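Local coordinates for CRISPR protein (Archaeoglobus fulgidus, PDB 4MJK), which is a Cas5-family CRISPR protein that probably forms part of the type I-A Cascade complex, which binds crRNA for defence against foreign DNA, at residues 174-186 / 252-264. Sequence-based numbering, arbitrary orientation.
Sequences ISTDYSFPAEDGV and AYEAGGEVVIGRC
Tyr-178 lies across strand 258-263 and can be followed from CB outward. CB touches Val-260 CG2. CD1 comes within 3.2 Å of Val-259 O. CE1 passes beside CB of Glu-258. The hydroxyl donates a 2.6 Å hydrogen bond from OH to Glu-258 OE1, on the anti side of the carboxylate. Ring and carboxylate planes are nearly perpendicular, 89° apart. Glu-258 is bent at chi2 (-65°), which brings OE1 back to the ring edge. Lys-72 also forms salt bridges with Glu-258 and Asp-177, and Phe-131 meets the tyrosine ring edge-to-face. A phenylalanine in place of Tyr-178 would probably leave Glu-258 OE1 without its hydroxyl donor and its carboxylate less firmly oriented.

Thr-176 makes the second direct bond. Its OG1 gives a 2.7 Å hydrogen bond to Val-259 O, from above the carbonyl plane. Thr-176 OG1 in turn accepts from Tyr-178 N, closing an ST turn. One water donates to Thr-176 OG1 and Ser-179 O and accepts from Ile-261 N. A second links Asp-177 OD1 to Val-259 N. Both waters therefore satisfy backbone N-H groups of strand 258-263.

Ile-261 fills the apolar part. Its CD1 packs 3.6 Å from Phe-180 CB and also meets Ile-174 CD1. Its CG2 meets Val-186 CG2 tip to tip.

Strands 174-176 and 258-263 cross at 101°, without direct backbone pairing. Strand 258-263 forms a hairpin with 250-255 at the margin of the six-stranded antiparallel sheet. The contact joins the edge of this sheet to the two small three-stranded sheets that hold strands 174-176 and 180-181, consistent with the RAMP-like architecture of Cas5 proteins.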
ATOM      1  N   ILE A 174      22.639  16.437 -22.804  1.00 18.66           N
ATOM      2  CA  ILE A 174      22.550  16.678 -21.370  1.00 19.66           C
ATOM      3  C   ILE A 174      22.459  15.345 -20.658  1.00 17.33           C
ATOM      4  O   ILE A 174      22.152  14.330 -21.275  1.00 18.88           O
ATOM      5  CB  ILE A 174      21.307  17.552 -20.990  1.00 20.40           C
ATOM      6  CG1 ILE A 174      20.011  16.945 -21.522  1.00 19.92           C
ATOM      7  CG2 ILE A 174      21.443  18.970 -21.515  1.00 23.47           C
ATOM      8  CD1 ILE A 174      19.293  16.047 -20.535  1.00 21.64           C
ATOM      9  N   SER A 175      22.739  15.330 -19.363  1.00 14.67           N
ATOM     10  CA  SER A 175      22.450  14.137 -18.572  1.00 16.96           C
ATOM     11  C   SER A 175      21.265  14.442 -17.646  1.00 18.87           C
ATOM     12  O   SER A 175      21.110  15.570 -17.182  1.00 17.90           O
ATOM     13  CB  SER A 175      23.667  13.700 -17.767  1.00 19.65           C
ATOM     14  OG  SER A 175      24.047  14.735 -16.882  1.00 29.66           O
ATOM     15  N   THR A 176      20.417  13.450 -17.405  1.00 16.08           N
ATOM     16  CA  THR A 176      19.238  13.649 -16.555  1.00 16.04           C
ATOM     17  C   THR A 176      18.952  12.386 -15.775  1.00 13.15           C
ATOM     18  O   THR A 176      19.222  11.284 -16.248  1.00 14.97           O
ATOM     19  CB  THR A 176      17.964  14.093 -17.351  1.00 16.97           C
ATOM     20  OG1 THR A 176      16.893  14.394 -16.439  1.00 13.02           O
ATOM     21  CG2 THR A 176      17.493  13.008 -18.319  1.00 14.93           C
ATOM     22  N   ASP A 177      18.456  12.550 -14.557  1.00 12.88           N
ATOM     23  CA  ASP A 177      17.960  11.421 -13.789  1.00 14.05           C
ATOM     24  C   ASP A 177      16.467  11.597 -13.497  1.00 11.38           C
ATOM     25  O   ASP A 177      15.908  10.894 -12.661  1.00 12.38           O
ATOM     26  CB  ASP A 177      18.792  11.174 -12.514  1.00 15.01           C
ATOM     27  CG  ASP A 177      18.888  12.384 -11.619  1.00 16.93           C
ATOM     28  OD1 ASP A 177      18.105  13.324 -11.775  1.00 17.69           O
ATOM     29  OD2 ASP A 177      19.749  12.388 -10.718  1.00 26.92           O
ATOM     30  N   TYR A 178      15.830  12.523 -14.218  1.00 11.59           N
ATOM     31  CA  TYR A 178      14.369  12.678 -14.177  1.00 11.21           C
ATOM     32  C   TYR A 178      13.685  12.071 -15.388  1.00 11.49           C
ATOM     33  O   TYR A 178      14.261  12.037 -16.482  1.00  9.97           O
ATOM     34  CB  TYR A 178      13.995  14.151 -14.151  1.00 11.40           C
ATOM     35  CG  TYR A 178      14.245  14.831 -12.837  1.00 10.93           C
ATOM     36  CD1 TYR A 178      15.466  15.441 -12.579  1.00 10.82           C
ATOM     37  CD2 TYR A 178      13.254  14.887 -11.869  1.00 10.27           C
ATOM     38  CE1 TYR A 178      15.709  16.089 -11.382  1.00 13.19           C
ATOM     39  CE2 TYR A 178      13.481  15.523 -10.659  1.00 13.36           C
ATOM     40  CZ  TYR A 178      14.713  16.132 -10.431  1.00 12.95           C
ATOM     41  OH  TYR A 178      14.954  16.769  -9.249  1.00 16.91           O
ATOM     42  N   SER A 179      12.437  11.645 -15.204  1.00  9.55           N
ATOM     43  CA  SER A 179      11.615  11.212 -16.322  1.00  9.32           C
ATOM     44  C   SER A 179      11.562  12.318 -17.373  1.00  9.87           C
ATOM     45  O   SER A 179      11.764  13.497 -17.063  1.00 11.29           O
ATOM     46  CB  SER A 179      10.196  10.859 -15.834  1.00  9.86           C
ATOM     47  OG  SER A 179       9.506  12.031 -15.396  1.00  8.94           O
ATOM     48  N   PHE A 180      11.287  11.949 -18.620  1.00 10.42           N
ATOM     49  CA  PHE A 180      11.174  12.943 -19.671  1.00 10.32           C
ATOM     50  C   PHE A 180      10.275  12.470 -20.797  1.00 11.54           C
ATOM     51  O   PHE A 180      10.163  11.277 -21.052  1.00 11.02           O
ATOM     52  CB  PHE A 180      12.553  13.288 -20.225  1.00 11.69           C
ATOM     53  CG  PHE A 180      13.332  12.093 -20.716  1.00 13.25           C
ATOM     54  CD1 PHE A 180      14.143  11.367 -19.843  1.00 10.46           C
ATOM     55  CD2 PHE A 180      13.264  11.702 -22.055  1.00 12.75           C
ATOM     56  CE1 PHE A 180      14.869  10.284 -20.285  1.00 11.14           C
ATOM     57  CE2 PHE A 180      13.998  10.611 -22.512  1.00 10.78           C
ATOM     58  CZ  PHE A 180      14.792   9.900 -21.623  1.00 14.72           C
ATOM     59  N   PRO A 181       9.646  13.417 -21.498  1.00 13.17           N
ATOM     60  CA  PRO A 181       8.820  13.018 -22.639  1.00 13.04           C
ATOM     61  C   PRO A 181       9.709  12.509 -23.773  1.00 15.76           C
ATOM     62  O   PRO A 181      10.751  13.091 -24.080  1.00 17.73           O
ATOM     63  CB  PRO A 181       8.093  14.312 -23.022  1.00 17.39           C
ATOM     64  CG  PRO A 181       8.977  15.407 -22.529  1.00 16.91           C
ATOM     65  CD  PRO A 181       9.724  14.882 -21.327  1.00 15.59           C
ATOM     66  N   ALA A 182       9.305  11.408 -24.382  1.00 14.98           N
ATOM     67  CA  ALA A 182      10.111  10.777 -25.418  1.00 16.55           C
ATOM     68  C   ALA A 182       9.440  10.964 -26.774  1.00 18.49           C
ATOM     69  O   ALA A 182       8.865  10.034 -27.320  1.00 23.98           O
ATOM     70  CB  ALA A 182      10.288   9.282 -25.112  1.00 17.65           C
ATOM     71  N   GLU A 183       9.493  12.171 -27.311  1.00 21.12           N
ATOM     72  CA  GLU A 183       8.878  12.438 -28.610  1.00 23.12           C
ATOM     73  C   GLU A 183       9.961  12.929 -29.564  1.00 23.72           C
ATOM     74  O   GLU A 183      11.101  13.135 -29.158  1.00 23.64           O
ATOM     75  CB  GLU A 183       7.755  13.470 -28.475  1.00 23.92           C
ATOM     76  CG  GLU A 183       6.647  13.074 -27.488  1.00 25.78           C
ATOM     77  CD  GLU A 183       5.780  11.911 -27.977  1.00 32.33           C
ATOM     78  OE1 GLU A 183       5.921  11.488 -29.154  1.00 30.41           O
ATOM     79  OE2 GLU A 183       4.949  11.413 -27.180  1.00 28.97           O
ATOM     80  N   ASP A 184       9.621  13.119 -30.831  1.00 24.58           N
ATOM     81  CA  ASP A 184      10.637  13.516 -31.802  1.00 27.85           C
ATOM     82  C   ASP A 184      11.272  14.826 -31.371  1.00 25.93           C
ATOM     83  O   ASP A 184      10.575  15.787 -31.037  1.00 25.39           O
ATOM     84  CB  ASP A 184      10.049  13.633 -33.210  1.00 30.78           C
ATOM     85  CG  ASP A 184      11.055  13.268 -34.289  1.00 36.12           C
ATOM     86  OD1 ASP A 184      12.187  13.788 -34.255  1.00 36.55           O
ATOM     87  OD2 ASP A 184      10.718  12.442 -35.163  1.00 40.92           O
ATOM     88  N   GLY A 185      12.603  14.853 -31.363  1.00 24.66           N
ATOM     89  CA  GLY A 185      13.336  16.002 -30.861  1.00 24.28           C
ATOM     90  C   GLY A 185      14.065  15.643 -29.582  1.00 23.20           C
ATOM     91  O   GLY A 185      14.999  16.332 -29.154  1.00 23.23           O
ATOM     92  N   VAL A 186      13.634  14.548 -28.967  1.00 19.13           N
ATOM     93  CA  VAL A 186      14.277  14.058 -27.763  1.00 18.88           C
ATOM     94  C   VAL A 186      14.823  12.680 -28.065  1.00 20.65           C
ATOM     95  O   VAL A 186      14.072  11.799 -28.470  1.00 25.45           O
ATOM     96  CB  VAL A 186      13.282  13.984 -26.583  1.00 19.85           C
ATOM     97  CG1 VAL A 186      13.956  13.373 -25.354  1.00 17.57           C
ATOM     98  CG2 VAL A 186      12.730  15.367 -26.263  1.00 16.66           C
ATOM     99  N   ALA A 252      16.046  21.439 -22.348  1.00 16.79           N
ATOM    100  CA  ALA A 252      16.397  20.989 -21.016  1.00 17.19           C
ATOM    101  C   ALA A 252      16.406  22.183 -20.069  1.00 19.75           C
ATOM    102  O   ALA A 252      16.908  23.258 -20.420  1.00 21.57           O
ATOM    103  CB  ALA A 252      17.766  20.338 -21.045  1.00 17.72           C
ATOM    104  N   TYR A 253      15.849  22.008 -18.874  1.00 14.11           N
ATOM    105  CA  TYR A 253      15.842  23.076 -17.880  1.00 15.39           C
ATOM    106  C   TYR A 253      16.673  22.643 -16.695  1.00 17.81           C
ATOM    107  O   TYR A 253      16.485  21.547 -16.166  1.00 13.98           O
ATOM    108  CB  TYR A 253      14.416  23.426 -17.443  1.00 16.46           C
ATOM    109  CG  TYR A 253      13.589  23.977 -18.565  1.00 16.02           C
ATOM    110  CD1 TYR A 253      13.546  25.344 -18.821  1.00 19.52           C
ATOM    111  CD2 TYR A 253      12.869  23.131 -19.404  1.00 17.99           C
ATOM    112  CE1 TYR A 253      12.797  25.854 -19.872  1.00 21.50           C
ATOM    113  CE2 TYR A 253      12.108  23.631 -20.450  1.00 18.03           C
ATOM    114  CZ  TYR A 253      12.087  24.993 -20.683  1.00 21.16           C
ATOM    115  OH  TYR A 253      11.344  25.491 -21.729  1.00 24.86           O
ATOM    116  N   GLU A 254      17.610  23.494 -16.295  1.00 16.95           N
ATOM    117  CA  GLU A 254      18.593  23.109 -15.296  1.00 20.55           C
ATOM    118  C   GLU A 254      18.629  24.065 -14.116  1.00 20.43           C
ATOM    119  O   GLU A 254      18.547  25.287 -14.283  1.00 21.77           O
ATOM    120  CB  GLU A 254      19.995  22.979 -15.926  1.00 24.45           C
ATOM    121  CG  GLU A 254      21.098  22.674 -14.903  1.00 28.43           C
ATOM    122  CD  GLU A 254      22.422  22.266 -15.547  1.00 38.37           C
ATOM    123  OE1 GLU A 254      22.599  22.518 -16.760  1.00 42.97           O
ATOM    124  OE2 GLU A 254      23.285  21.692 -14.837  1.00 38.07           O
ATOM    125  N   ALA A 255      18.730  23.489 -12.922  1.00 20.34           N
ATOM    126  CA  ALA A 255      18.947  24.247 -11.698  1.00 24.17           C
ATOM    127  C   ALA A 255      19.996  23.492 -10.902  1.00 26.81           C
ATOM    128  O   ALA A 255      19.714  22.436 -10.330  1.00 21.57           O
ATOM    129  CB  ALA A 255      17.654  24.365 -10.896  1.00 19.77           C
ATOM    130  N   GLY A 256      21.214  24.019 -10.873  1.00 28.68           N
ATOM    131  CA  GLY A 256      22.301  23.291 -10.249  1.00 25.70           C
ATOM    132  C   GLY A 256      22.459  21.975 -10.975  1.00 28.22           C
ATOM    133  O   GLY A 256      22.558  21.952 -12.201  1.00 27.52           O
ATOM    134  N   GLY A 257      22.465  20.873 -10.234  1.00 26.15           N
ATOM    135  CA  GLY A 257      22.615  19.568 -10.854  1.00 25.38           C
ATOM    136  C   GLY A 257      21.322  18.960 -11.385  1.00 24.28           C
ATOM    137  O   GLY A 257      21.356  17.950 -12.082  1.00 27.32           O
ATOM    138  N   GLU A 258      20.184  19.563 -11.062  1.00 20.86           N
ATOM    139  CA  GLU A 258      18.896  18.987 -11.442  1.00 19.74           C
ATOM    140  C   GLU A 258      18.539  19.408 -12.859  1.00 18.05           C
ATOM    141  O   GLU A 258      18.492  20.603 -13.167  1.00 16.44           O
ATOM    142  CB  GLU A 258      17.794  19.441 -10.492  1.00 17.14           C
ATOM    143  CG  GLU A 258      18.135  19.336  -8.993  1.00 21.04           C
ATOM    144  CD  GLU A 258      18.346  17.899  -8.523  1.00 26.80           C
ATOM    145  OE1 GLU A 258      17.488  17.034  -8.807  1.00 24.89           O
ATOM    146  OE2 GLU A 258      19.374  17.634  -7.861  1.00 33.98           O
ATOM    147  N   VAL A 259      18.281  18.428 -13.714  1.00 13.53           N
ATOM    148  CA  VAL A 259      17.934  18.703 -15.105  1.00 15.05           C
ATOM    149  C   VAL A 259      16.638  18.010 -15.505  1.00 14.07           C
ATOM    150  O   VAL A 259      16.483  16.808 -15.333  1.00 14.26           O
ATOM    151  CB  VAL A 259      19.046  18.247 -16.069  1.00 19.32           C
ATOM    152  CG1 VAL A 259      18.693  18.632 -17.513  1.00 18.34           C
ATOM    153  CG2 VAL A 259      20.386  18.854 -15.666  1.00 22.33           C
ATOM    154  N   VAL A 260      15.691  18.769 -16.036  1.00 13.85           N
ATOM    155  CA  VAL A 260      14.481  18.143 -16.520  1.00 12.18           C
ATOM    156  C   VAL A 260      14.188  18.592 -17.954  1.00 13.60           C
ATOM    157  O   VAL A 260      14.416  19.738 -18.318  1.00 13.03           O
ATOM    158  CB  VAL A 260      13.288  18.434 -15.598  1.00 12.38           C
ATOM    159  CG1 VAL A 260      12.905  19.925 -15.642  1.00 12.17           C
ATOM    160  CG2 VAL A 260      12.122  17.543 -15.967  1.00 13.09           C
ATOM    161  N   ILE A 261      13.684  17.675 -18.764  1.00 14.53           N
ATOM    162  CA  ILE A 261      13.404  17.970 -20.165  1.00 15.51           C
ATOM    163  C   ILE A 261      11.944  18.371 -20.328  1.00 15.37           C
ATOM    164  O   ILE A 261      11.052  17.700 -19.818  1.00 13.12           O
ATOM    165  CB  ILE A 261      13.712  16.748 -21.052  1.00 14.18           C
ATOM    166  CG1 ILE A 261      15.199  16.410 -20.992  1.00 16.49           C
ATOM    167  CG2 ILE A 261      13.305  17.003 -22.513  1.00 15.77           C
ATOM    168  CD1 ILE A 261      15.499  15.002 -21.456  1.00 16.84           C
ATOM    169  N   GLY A 262      11.702  19.472 -21.032  1.00 13.76           N
ATOM    170  CA  GLY A 262      10.343  19.910 -21.296  1.00 16.59           C
ATOM    171  C   GLY A 262      10.224  20.547 -22.671  1.00 19.56           C
ATOM    172  O   GLY A 262      11.066  20.329 -23.539  1.00 17.65           O
ATOM    173  N   ARG A 263       9.173  21.332 -22.872  1.00 19.02           N
ATOM    174  CA  ARG A 263       8.943  21.955 -24.163  1.00 19.20           C
ATOM    175  C   ARG A 263       9.532  23.348 -24.167  1.00 22.60           C
ATOM    176  O   ARG A 263       9.736  23.951 -23.112  1.00 20.03           O
ATOM    177  CB  ARG A 263       7.442  22.028 -24.477  1.00 20.82           C
ATOM    178  CG  ARG A 263       6.640  22.876 -23.507  1.00 18.66           C
ATOM    179  CD  ARG A 263       5.208  23.077 -23.986  1.00 20.84           C
ATOM    180  NE  ARG A 263       4.342  23.595 -22.932  1.00 20.30           N
ATOM    181  CZ  ARG A 263       3.066  23.936 -23.107  1.00 25.11           C
ATOM    182  NH1 ARG A 263       2.507  23.839 -24.302  1.00 26.81           N
ATOM    183  NH2 ARG A 263       2.351  24.387 -22.088  1.00 22.96           N
ATOM    184  N   CYS A 264       9.805  23.870 -25.355  1.00 25.26           N
ATOM    185  CA  CYS A 264      10.140  25.282 -25.452  1.00 29.54           C
ATOM    186  C   CYS A 264       8.862  26.094 -25.265  1.00 32.27           C
ATOM    187  O   CYS A 264       8.903  27.196 -24.727  1.00 36.78           O
ATOM    188  CB  CYS A 264      10.796  25.611 -26.793  1.00 37.73           C
ATOM    189  SG  CYS A 264       9.863  25.079 -28.218  1.00 60.95           S
TER
HETATM  190  O   HOH W   1      14.106  14.918 -17.722  1.00 12.10           O
HETATM  191  O   HOH W   2      19.068  15.516 -13.137  1.00 18.66           O